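Local coordinates for protein split-soret cytochrome C (Desulfovibrio desulfuricans, PDB 1H21) that is an electron-transport cytochrome that binds two heme c groups and probably a [2Fe-2S] cluster per subunit of a homodimer, and may take part in sulfate reduction, at residues 41-50 with 67-77; 85-96 with 108-116. One frame throughout, in Å; residues are numbered along the deposited sequence.

Contact 1: residues 41-50 with 67-77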
loop_
_atom_site.group_PDB
_atom_site.type_symbol
_atom_site.label_atom_id
_atom_site.label_comp_id
_atom_site.label_asym_id
_atom_site.label_seq_id
_atom_site.Cartn_x
_atom_site.Cartn_y
_atom_site.Cartn_z
ATOM N N GLY A 41 -18.491 1.467 6.612
ATOM C CA GLY A 41 -17.739 2.238 5.643
ATOM C C GLY A 41 -16.261 1.914 5.667
ATOM O O GLY A 41 -15.458 2.775 5.280
ATOM N N PHE A 42 -15.909 0.690 6.078
ATOM C CA PHE A 42 -14.513 0.261 6.170
ATOM C C PHE A 42 -13.737 0.196 4.850
ATOM O O PHE A 42 -12.523 0.385 4.848
ATOM C CB PHE A 42 -14.398 -1.039 6.966
ATOM C CG PHE A 42 -14.610 -0.877 8.468
ATOM C CD1 PHE A 42 -14.708 0.380 9.052
ATOM C CD2 PHE A 42 -14.723 -1.998 9.291
ATOM C CE1 PHE A 42 -14.923 0.526 10.435
ATOM C CE2 PHE A 42 -14.940 -1.871 10.666
ATOM C CZ PHE A 42 -15.040 -0.605 11.242
ATOM N N GLY A 43 -14.409 -0.140 3.752
ATOM C CA GLY A 43 -13.745 -0.108 2.460
ATOM C C GLY A 43 -13.092 -1.303 1.793
ATOM O O GLY A 43 -13.168 -2.435 2.275
ATOM N N CYS A 44 -12.413 -1.001 0.676
ATOM C CA CYS A 44 -11.749 -1.981 -0.175
ATOM C C CYS A 44 -10.839 -2.951 0.536
ATOM O O CYS A 44 -10.939 -4.147 0.322
ATOM C CB CYS A 44 -11.003 -1.337 -1.370
ATOM S SG CYS A 44 -10.907 0.463 -1.495
ATOM N N GLY A 45 -9.938 -2.454 1.366
ATOM C CA GLY A 45 -9.024 -3.347 2.050
ATOM C C GLY A 45 -9.721 -4.256 3.044
ATOM O O GLY A 45 -9.465 -5.462 3.109
ATOM N N PHE A 46 -10.631 -3.684 3.813
ATOM C CA PHE A 46 -11.348 -4.457 4.816
ATOM C C PHE A 46 -12.191 -5.557 4.169
ATOM O O PHE A 46 -11.990 -6.738 4.446
ATOM C CB PHE A 46 -12.197 -3.529 5.682
ATOM C CG PHE A 46 -13.016 -4.241 6.706
ATOM C CD1 PHE A 46 -12.489 -4.523 7.966
ATOM C CD2 PHE A 46 -14.330 -4.608 6.422
ATOM C CE1 PHE A 46 -13.263 -5.161 8.938
ATOM C CE2 PHE A 46 -15.124 -5.251 7.385
ATOM C CZ PHE A 46 -14.589 -5.526 8.644
ATOM N N GLY A 47 -13.072 -5.184 3.249
ATOM C CA GLY A 47 -13.896 -6.180 2.586
ATOM C C GLY A 47 -13.117 -7.345 1.985
ATOM O O GLY A 47 -13.459 -8.501 2.220
ATOM N N ALA A 48 -12.070 -7.052 1.222
ATOM C CA ALA A 48 -11.276 -8.094 0.600
ATOM C C ALA A 48 -10.546 -8.930 1.638
ATOM O O ALA A 48 -10.595 -10.160 1.600
ATOM C CB ALA A 48 -10.285 -7.495 -0.375
ATOM N N PHE A 49 -9.865 -8.278 2.573
ATOM C CA PHE A 49 -9.125 -9.024 3.590
ATOM C C PHE A 49 -10.068 -9.956 4.335
ATOM O O PHE A 49 -9.850 -11.162 4.424
ATOM C CB PHE A 49 -8.444 -8.095 4.594
ATOM C CG PHE A 49 -7.541 -8.820 5.531
ATOM C CD1 PHE A 49 -6.235 -9.115 5.162
ATOM C CD2 PHE A 49 -8.019 -9.276 6.759
ATOM C CE1 PHE A 49 -5.395 -9.870 6.002
ATOM C CE2 PHE A 49 -7.200 -10.027 7.614
ATOM C CZ PHE A 49 -5.878 -10.327 7.231
ATOM N N TYR A 50 -11.142 -9.391 4.854
ATOM C CA TYR A 50 -12.098 -10.201 5.573
ATOM C C TYR A 50 -12.665 -11.361 4.750
ATOM O O TYR A 50 -12.735 -12.482 5.245
ATOM C CB TYR A 50 -13.237 -9.355 6.117
ATOM C CG TYR A 50 -14.114 -10.130 7.068
ATOM C CD1 TYR A 50 -13.908 -10.052 8.440
ATOM C CD2 TYR A 50 -15.152 -10.944 6.602
ATOM C CE1 TYR A 50 -14.711 -10.756 9.331
ATOM C CE2 TYR A 50 -15.962 -11.658 7.488
ATOM C CZ TYR A 50 -15.729 -11.551 8.851
ATOM O OH TYR A 50 -16.529 -12.202 9.755
ATOM N N PHE A 67 -7.840 -12.058 14.418
ATOM C CA PHE A 67 -7.289 -10.903 13.714
ATOM C C PHE A 67 -8.085 -9.595 13.886
ATOM O O PHE A 67 -9.329 -9.599 13.878
ATOM C CB PHE A 67 -7.146 -11.230 12.226
ATOM C CG PHE A 67 -6.255 -10.288 11.489
ATOM C CD1 PHE A 67 -4.899 -10.584 11.322
ATOM C CD2 PHE A 67 -6.763 -9.099 10.958
ATOM C CE1 PHE A 67 -4.057 -9.712 10.634
ATOM C CE2 PHE A 67 -5.942 -8.219 10.271
ATOM C CZ PHE A 67 -4.579 -8.525 10.103
ATOM N N PRO A 68 -7.379 -8.469 14.121
ATOM C CA PRO A 68 -8.020 -7.151 14.288
ATOM C C PRO A 68 -8.412 -6.612 12.889
ATOM O O PRO A 68 -7.771 -5.704 12.356
ATOM C CB PRO A 68 -6.913 -6.317 14.955
ATOM C CG PRO A 68 -5.637 -6.949 14.453
ATOM C CD PRO A 68 -5.937 -8.421 14.459
ATOM N N PHE A 69 -9.484 -7.159 12.322
ATOM C CA PHE A 69 -9.917 -6.825 10.959
ATOM C C PHE A 69 -10.014 -5.373 10.536
ATOM O O PHE A 69 -9.566 -5.012 9.452
ATOM C CB PHE A 69 -11.223 -7.548 10.606
ATOM C CG PHE A 69 -11.118 -9.038 10.673
ATOM C CD1 PHE A 69 -11.689 -9.739 11.727
ATOM C CD2 PHE A 69 -10.390 -9.736 9.731
ATOM C CE1 PHE A 69 -11.527 -11.101 11.836
ATOM C CE2 PHE A 69 -10.227 -11.110 9.837
ATOM C CZ PHE A 69 -10.793 -11.787 10.885
ATOM N N ALA A 70 -10.584 -4.537 11.388
ATOM C CA ALA A 70 -10.739 -3.129 11.055
ATOM C C ALA A 70 -9.407 -2.437 10.787
ATOM O O ALA A 70 -9.391 -1.347 10.221
ATOM C CB ALA A 70 -11.497 -2.412 12.112
ATOM N N MET A 71 -8.292 -3.080 11.140
ATOM C CA MET A 71 -6.987 -2.488 10.879
ATOM C C MET A 71 -6.893 -2.207 9.378
ATOM O O MET A 71 -6.228 -1.248 8.955
ATOM C CB MET A 71 -5.838 -3.418 11.293
ATOM C CG MET A 71 -4.435 -2.819 11.046
ATOM S SD MET A 71 -3.041 -3.955 11.307
ATOM C CE MET A 71 -2.666 -4.472 9.674
ATOM N N LEU A 72 -7.593 -3.016 8.584
ATOM C CA LEU A 72 -7.572 -2.845 7.143
ATOM C C LEU A 72 -8.362 -1.666 6.634
ATOM O O LEU A 72 -8.368 -1.395 5.441
ATOM C CB LEU A 72 -7.914 -4.133 6.405
ATOM C CG LEU A 72 -6.629 -4.947 6.475
ATOM C CD1 LEU A 72 -6.834 -6.101 7.418
ATOM C CD2 LEU A 72 -6.195 -5.407 5.106
ATOM N N GLU A 73 -8.985 -0.928 7.543
ATOM C CA GLU A 73 -9.702 0.291 7.150
ATOM C C GLU A 73 -8.609 1.278 6.677
ATOM O O GLU A 73 -8.830 2.134 5.826
ATOM C CB GLU A 73 -10.472 0.880 8.345
ATOM C CG GLU A 73 -11.294 2.125 8.014
ATOM C CD GLU A 73 -11.685 2.919 9.245
ATOM O OE1 GLU A 73 -10.800 3.175 10.097
ATOM O OE2 GLU A 73 -12.869 3.319 9.359
ATOM N N ALA A 74 -7.401 1.067 7.182
ATOM C CA ALA A 74 -6.237 1.879 6.869
ATOM C C ALA A 74 -6.019 2.018 5.373
ATOM O O ALA A 74 -5.510 3.035 4.917
ATOM C CB ALA A 74 -4.989 1.262 7.524
ATOM N N ASN A 75 -6.429 1.005 4.620
ATOM C CA ASN A 75 -6.229 0.991 3.183
ATOM C C ASN A 75 -7.316 1.635 2.347
ATOM O O ASN A 75 -7.241 1.653 1.108
ATOM C CB ASN A 75 -6.052 -0.436 2.713
ATOM C CG ASN A 75 -4.749 -1.014 3.124
ATOM O OD1 ASN A 75 -3.770 -0.927 2.389
ATOM N ND2 ASN A 75 -4.726 -1.658 4.281
ATOM N N LYS A 76 -8.338 2.156 2.998
ATOM C CA LYS A 76 -9.417 2.770 2.241
ATOM C C LYS A 76 -8.872 3.970 1.456
ATOM O O LYS A 76 -7.997 4.690 1.942
ATOM C CB LYS A 76 -10.563 3.182 3.173
ATOM C CG LYS A 76 -11.927 3.221 2.489
ATOM C CD LYS A 76 -12.994 3.835 3.394
ATOM C CE LYS A 76 -14.145 4.369 2.559
ATOM N NZ LYS A 76 -15.288 4.837 3.362
ATOM N N GLY A 77 -9.316 4.103 0.207
ATOM C CA GLY A 77 -8.896 5.206 -0.642
ATOM C C GLY A 77 -7.410 5.246 -0.959
ATOM O O GLY A 77 -6.845 6.307 -1.243
#

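Contact 2: residues 85-96 with 108-116. Unlike the reference sequence in segment 85-96: Cys86 (reference Tyr).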
loop_
_atom_site.group_PDB
_atom_site.type_symbol
_atom_site.label_atom_id
_atom_site.label_comp_id
_atom_site.label_asym_id
_atom_site.label_seq_id
_atom_site.Cartn_x
_atom_site.Cartn_y
_atom_site.Cartn_z
ATOM N N ILE A 85 -1.674 2.346 -3.491
ATOM C CA ILE A 85 -2.099 0.995 -3.813
ATOM C C ILE A 85 -3.609 0.838 -3.605
ATOM O O ILE A 85 -4.151 1.334 -2.609
ATOM C CB ILE A 85 -1.337 -0.025 -2.919
ATOM C CG1 ILE A 85 -1.779 -1.461 -3.223
ATOM C CG2 ILE A 85 -1.583 0.281 -1.468
ATOM C CD1 ILE A 85 -1.535 -1.915 -4.643
ATOM N N CYS A 86 -4.302 0.211 -4.557
ATOM C CA CYS A 86 -5.732 -0.012 -4.377
ATOM C C CYS A 86 -5.959 -0.947 -3.190
ATOM O O CYS A 86 -5.397 -2.038 -3.127
ATOM C CB CYS A 86 -6.380 -0.524 -5.658
ATOM S SG CYS A 86 -7.425 0.788 -6.394
ATOM N N GLY A 87 -6.695 -0.452 -2.202
ATOM C CA GLY A 87 -6.954 -1.204 -0.986
ATOM C C GLY A 87 -7.383 -2.652 -1.138
ATOM O O GLY A 87 -6.984 -3.522 -0.357
ATOM N N ALA A 88 -8.242 -2.910 -2.119
ATOM C CA ALA A 88 -8.709 -4.266 -2.348
ATOM C C ALA A 88 -7.528 -5.153 -2.675
ATOM O O ALA A 88 -7.433 -6.279 -2.185
ATOM C CB ALA A 88 -9.713 -4.293 -3.478
ATOM N N LEU A 89 -6.596 -4.625 -3.462
ATOM C CA LEU A 89 -5.413 -5.373 -3.865
ATOM C C LEU A 89 -4.511 -5.686 -2.679
ATOM O O LEU A 89 -4.017 -6.814 -2.538
ATOM C CB LEU A 89 -4.638 -4.630 -4.952
ATOM C CG LEU A 89 -5.238 -4.497 -6.353
ATOM C CD1 LEU A 89 -4.165 -3.903 -7.231
ATOM C CD2 LEU A 89 -5.624 -5.825 -6.927
ATOM N N TYR A 90 -4.295 -4.702 -1.814
ATOM C CA TYR A 90 -3.453 -4.953 -0.648
ATOM C C TYR A 90 -4.123 -5.959 0.292
ATOM O O TYR A 90 -3.506 -6.934 0.725
ATOM C CB TYR A 90 -3.136 -3.677 0.130
ATOM C CG TYR A 90 -2.271 -4.026 1.292
ATOM C CD1 TYR A 90 -0.937 -4.395 1.097
ATOM C CD2 TYR A 90 -2.800 -4.104 2.580
ATOM C CE1 TYR A 90 -0.161 -4.834 2.148
ATOM C CE2 TYR A 90 -2.011 -4.552 3.659
ATOM C CZ TYR A 90 -0.701 -4.911 3.425
ATOM O OH TYR A 90 0.072 -5.336 4.460
ATOM N N GLY A 91 -5.376 -5.685 0.633
ATOM C CA GLY A 91 -6.114 -6.574 1.505
ATOM C C GLY A 91 -6.020 -8.026 1.061
ATOM O O GLY A 91 -5.832 -8.914 1.888
ATOM N N ALA A 92 -6.119 -8.264 -0.244
ATOM C CA ALA A 92 -6.050 -9.620 -0.771
ATOM C C ALA A 92 -4.637 -10.172 -0.752
ATOM O O ALA A 92 -4.417 -11.283 -0.288
ATOM C CB ALA A 92 -6.627 -9.677 -2.187
ATOM N N ALA A 93 -3.664 -9.392 -1.204
ATOM C CA ALA A 93 -2.299 -9.888 -1.230
ATOM C C ALA A 93 -1.704 -10.088 0.159
ATOM O O ALA A 93 -0.829 -10.920 0.349
ATOM C CB ALA A 93 -1.429 -8.961 -2.039
ATOM N N ALA A 94 -2.183 -9.317 1.129
ATOM C CA ALA A 94 -1.652 -9.384 2.483
ATOM C C ALA A 94 -1.916 -10.719 3.114
ATOM O O ALA A 94 -1.097 -11.206 3.908
ATOM C CB ALA A 94 -2.242 -8.286 3.348
ATOM N N THR A 95 -3.068 -11.297 2.772
ATOM C CA THR A 95 -3.467 -12.599 3.308
ATOM C C THR A 95 -2.453 -13.684 2.932
ATOM O O THR A 95 -2.158 -14.571 3.734
ATOM C CB THR A 95 -4.892 -13.034 2.832
ATOM O OG1 THR A 95 -4.876 -13.322 1.433
ATOM C CG2 THR A 95 -5.897 -11.955 3.070
ATOM N N PHE A 96 -1.859 -13.560 1.751
ATOM C CA PHE A 96 -0.892 -14.551 1.295
ATOM C C PHE A 96 0.286 -14.644 2.253
ATOM O O PHE A 96 0.893 -15.725 2.411
ATOM C CB PHE A 96 -0.348 -14.216 -0.098
ATOM C CG PHE A 96 -1.395 -14.027 -1.138
ATOM C CD1 PHE A 96 -2.736 -14.347 -0.883
ATOM C CD2 PHE A 96 -1.037 -13.529 -2.392
ATOM C CE1 PHE A 96 -3.701 -14.187 -1.851
ATOM C CE2 PHE A 96 -1.996 -13.361 -3.380
ATOM C CZ PHE A 96 -3.334 -13.691 -3.110
ATOM N N MET A 108 2.403 -15.105 -6.909
ATOM C CA MET A 108 0.972 -15.000 -6.596
ATOM C C MET A 108 0.508 -13.536 -6.740
ATOM O O MET A 108 -0.509 -13.255 -7.355
ATOM C CB MET A 108 0.687 -15.501 -5.168
ATOM C CG MET A 108 1.080 -16.961 -4.892
ATOM S SD MET A 108 0.698 -17.472 -3.167
ATOM C CE MET A 108 -1.045 -17.264 -3.132
ATOM N N VAL A 109 1.257 -12.608 -6.159
ATOM C CA VAL A 109 0.922 -11.194 -6.243
ATOM C C VAL A 109 1.121 -10.706 -7.688
ATOM O O VAL A 109 0.385 -9.833 -8.163
ATOM C CB VAL A 109 1.807 -10.368 -5.276
ATOM C CG1 VAL A 109 1.632 -8.865 -5.496
ATOM C CG2 VAL A 109 1.472 -10.751 -3.855
ATOM N N ASN A 110 2.093 -11.280 -8.393
ATOM C CA ASN A 110 2.338 -10.883 -9.771
ATOM C C ASN A 110 1.113 -11.177 -10.620
ATOM O O ASN A 110 0.731 -10.370 -11.471
ATOM C CB ASN A 110 3.548 -11.610 -10.360
ATOM C CG ASN A 110 4.869 -11.007 -9.914
ATOM O OD1 ASN A 110 4.910 -9.936 -9.309
ATOM N ND2 ASN A 110 5.962 -11.691 -10.221
ATOM N N GLU A 111 0.498 -12.333 -10.384
ATOM C CA GLU A 111 -0.692 -12.712 -11.133
ATOM C C GLU A 111 -1.869 -11.816 -10.750
ATOM O O GLU A 111 -2.585 -11.299 -11.616
ATOM C CB GLU A 111 -1.044 -14.191 -10.899
ATOM C CG GLU A 111 -2.501 -14.509 -11.195
ATOM C CD GLU A 111 -2.725 -15.869 -11.797
ATOM O OE1 GLU A 111 -1.742 -16.564 -12.127
ATOM O OE2 GLU A 111 -3.915 -16.233 -11.957
ATOM N N LEU A 112 -2.076 -11.638 -9.451
ATOM C CA LEU A 112 -3.154 -10.794 -8.963
ATOM C C LEU A 112 -3.028 -9.367 -9.515
ATOM O O LEU A 112 -3.987 -8.841 -10.080
ATOM C CB LEU A 112 -3.140 -10.790 -7.436
ATOM C CG LEU A 112 -4.208 -9.954 -6.759
ATOM C CD1 LEU A 112 -5.592 -10.417 -7.223
ATOM C CD2 LEU A 112 -4.024 -10.078 -5.246
ATOM N N PHE A 113 -1.834 -8.780 -9.409
ATOM C CA PHE A 113 -1.573 -7.419 -9.887
ATOM C C PHE A 113 -1.587 -7.237 -11.422
ATOM O O PHE A 113 -2.189 -6.284 -11.912
ATOM C CB PHE A 113 -0.271 -6.874 -9.281
ATOM C CG PHE A 113 -0.379 -6.497 -7.819
ATOM C CD1 PHE A 113 -1.446 -6.942 -7.034
ATOM C CD2 PHE A 113 0.594 -5.709 -7.224
ATOM C CE1 PHE A 113 -1.542 -6.609 -5.686
ATOM C CE2 PHE A 113 0.507 -5.369 -5.873
ATOM C CZ PHE A 113 -0.564 -5.824 -5.106
ATOM N N ARG A 114 -0.930 -8.125 -12.177
ATOM C CA ARG A 114 -0.915 -8.041 -13.650
ATOM C C ARG A 114 -2.333 -8.237 -14.196
ATOM O O ARG A 114 -2.747 -7.584 -15.158
ATOM C CB ARG A 114 0.016 -9.095 -14.235
ATOM C CG ARG A 114 1.470 -8.808 -13.978
ATOM C CD ARG A 114 2.385 -9.925 -14.407
ATOM N NE ARG A 114 3.749 -9.677 -13.939
ATOM C CZ ARG A 114 4.726 -10.583 -13.884
ATOM N NH1 ARG A 114 4.524 -11.842 -14.269
ATOM N NH2 ARG A 114 5.927 -10.212 -13.460
ATOM N N TRP A 115 -3.093 -9.103 -13.534
ATOM C CA TRP A 115 -4.456 -9.376 -13.935
ATOM C C TRP A 115 -5.253 -8.093 -13.813
ATOM O O TRP A 115 -5.967 -7.705 -14.748
ATOM C CB TRP A 115 -5.046 -10.473 -13.040
ATOM C CG TRP A 115 -6.553 -10.552 -13.058
ATOM C CD1 TRP A 115 -7.339 -11.158 -14.002
ATOM C CD2 TRP A 115 -7.451 -9.974 -12.098
ATOM N NE1 TRP A 115 -8.673 -10.985 -13.686
ATOM C CE2 TRP A 115 -8.766 -10.261 -12.524
ATOM C CE3 TRP A 115 -7.266 -9.237 -10.923
ATOM C CZ2 TRP A 115 -9.888 -9.838 -11.819
ATOM C CZ3 TRP A 115 -8.381 -8.816 -10.224
ATOM C CH2 TRP A 115 -9.679 -9.117 -10.674
ATOM N N TYR A 116 -5.104 -7.431 -12.663
ATOM C CA TYR A 116 -5.807 -6.183 -12.385
ATOM C C TYR A 116 -5.522 -5.096 -13.420
ATOM O O TYR A 116 -6.453 -4.441 -13.900
ATOM C CB TYR A 116 -5.491 -5.655 -10.980
ATOM C CG TYR A 116 -6.304 -4.438 -10.615
ATOM C CD1 TYR A 116 -7.565 -4.565 -10.042
ATOM C CD2 TYR A 116 -5.826 -3.157 -10.874
ATOM C CE1 TYR A 116 -8.332 -3.445 -9.742
ATOM C CE2 TYR A 116 -6.578 -2.034 -10.576
ATOM C CZ TYR A 116 -7.831 -2.184 -10.012
ATOM O OH TYR A 116 -8.600 -1.071 -9.731
#

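Contact 1: residues 41-50 with 67-77
Lys76 NZ donates a 2.8 Å hydrogen bond to Gly41 O, reaching the oxygen from 22° off the carbonyl plane. The lysine chain is extended all the way, and its CG lies 3.8 Å from Gly43 CA, the N-cap residue of helix 44-60. Glu73 rests its carboxylate against the Phe42 ring, OE2 3.5 Å from CD1 with the two planes 81° apart; the same oxygen forms a salt bridge to Arg102 of the second subunit. Farther along, the contact becomes apolar. Phe46 turns its edge to the backbone at Phe69, CD1 being 3.3 Å from Phe69 O. With CG anti to the backbone N (chi1 -173°), the Phe49 ring reaches across to segment 67-77. There Leu72 CD1 sits over one of its faces, 3.6 Å from the centroid, while Phe49 CE2 lies over a face of Phe67, the two rings meeting obliquely. Tyr50 points its edge at the face of Phe69 in a T-shaped pair, centroids 4.9 Å apart; its hydroxyl bonds to Glu58 and to Phe10 N of the second subunit. The aromatic side of helix 44-60 thus packs on 3-10 segment 69-75 and on Phe67 just before it, beside Cys44, an inferred [2Fe-2S] ligand.

Contact 2: residues 85-96 with 108-116
The Phe96 ring is sandwiched: Met108 CE lies over the centre of one face, 3.8 Å from the centroid, and Ala92 O with Ala93 CA covers the opposite face from within its own helix. A bend at chi3 (61°) swings Met108 CE over the ring, while SD, placed by the earlier torsions, lies obliquely to it, a Met-aromatic contact. One face of Tyr116 receives Leu89 CD1, offset toward the rim, while Leu89 CD2 approaches Tyr116 CD1 at 3.9 Å. Leu89 also meets Phe113, whose CE1 is 3.7 Å from Leu89 CB; Val109 CG1 lies over the centre of a face of that ring. Between these aromatic groups the helices interlock through smaller side chains. Leu112 CD2 is 4.0 Å from Ala92 CB, and Val109 CG2 stands 3.9 Å from Ala93 CB. Near the N-terminus of helix 87-99, Cys86 SG is 4.0 Å from Tyr116 OH, a hydroxyl hydrogen-bonded to Ser150. The two segments run antiparallel at 164°, with axes 10.4 Å apart, forming a buried helical hairpin with Leu112 as a knob in a hole formed by Leu89, Ala92, Ala93 and Phe96 and, at one end, Cys86, an inferred [2Fe-2S] ligand.

Both contacts are buried, but contact 2 lies closer to the centre of the chain, its own centre about 4 Å from it against 12 Å for contact 1. Contact 1 joins a helix to a 3-10 segment and adds one lysine-to-carbonyl hydrogen bond to its aromatic packing, and several of its polar side chains bond to the second subunit. Contact 2 joins two helices and has no hydrogen bond across it. They adjoin where helix 44-60 meets helix 87-99: Phe49 CD1 is 3.3 Å from Gly91 O, and Cys44 CB comes equally close to Ala88 N. Each supplies one inferred cluster cysteine at or just before the start of its helix, near Cys147 and Cys171, and both reach the dimer interface.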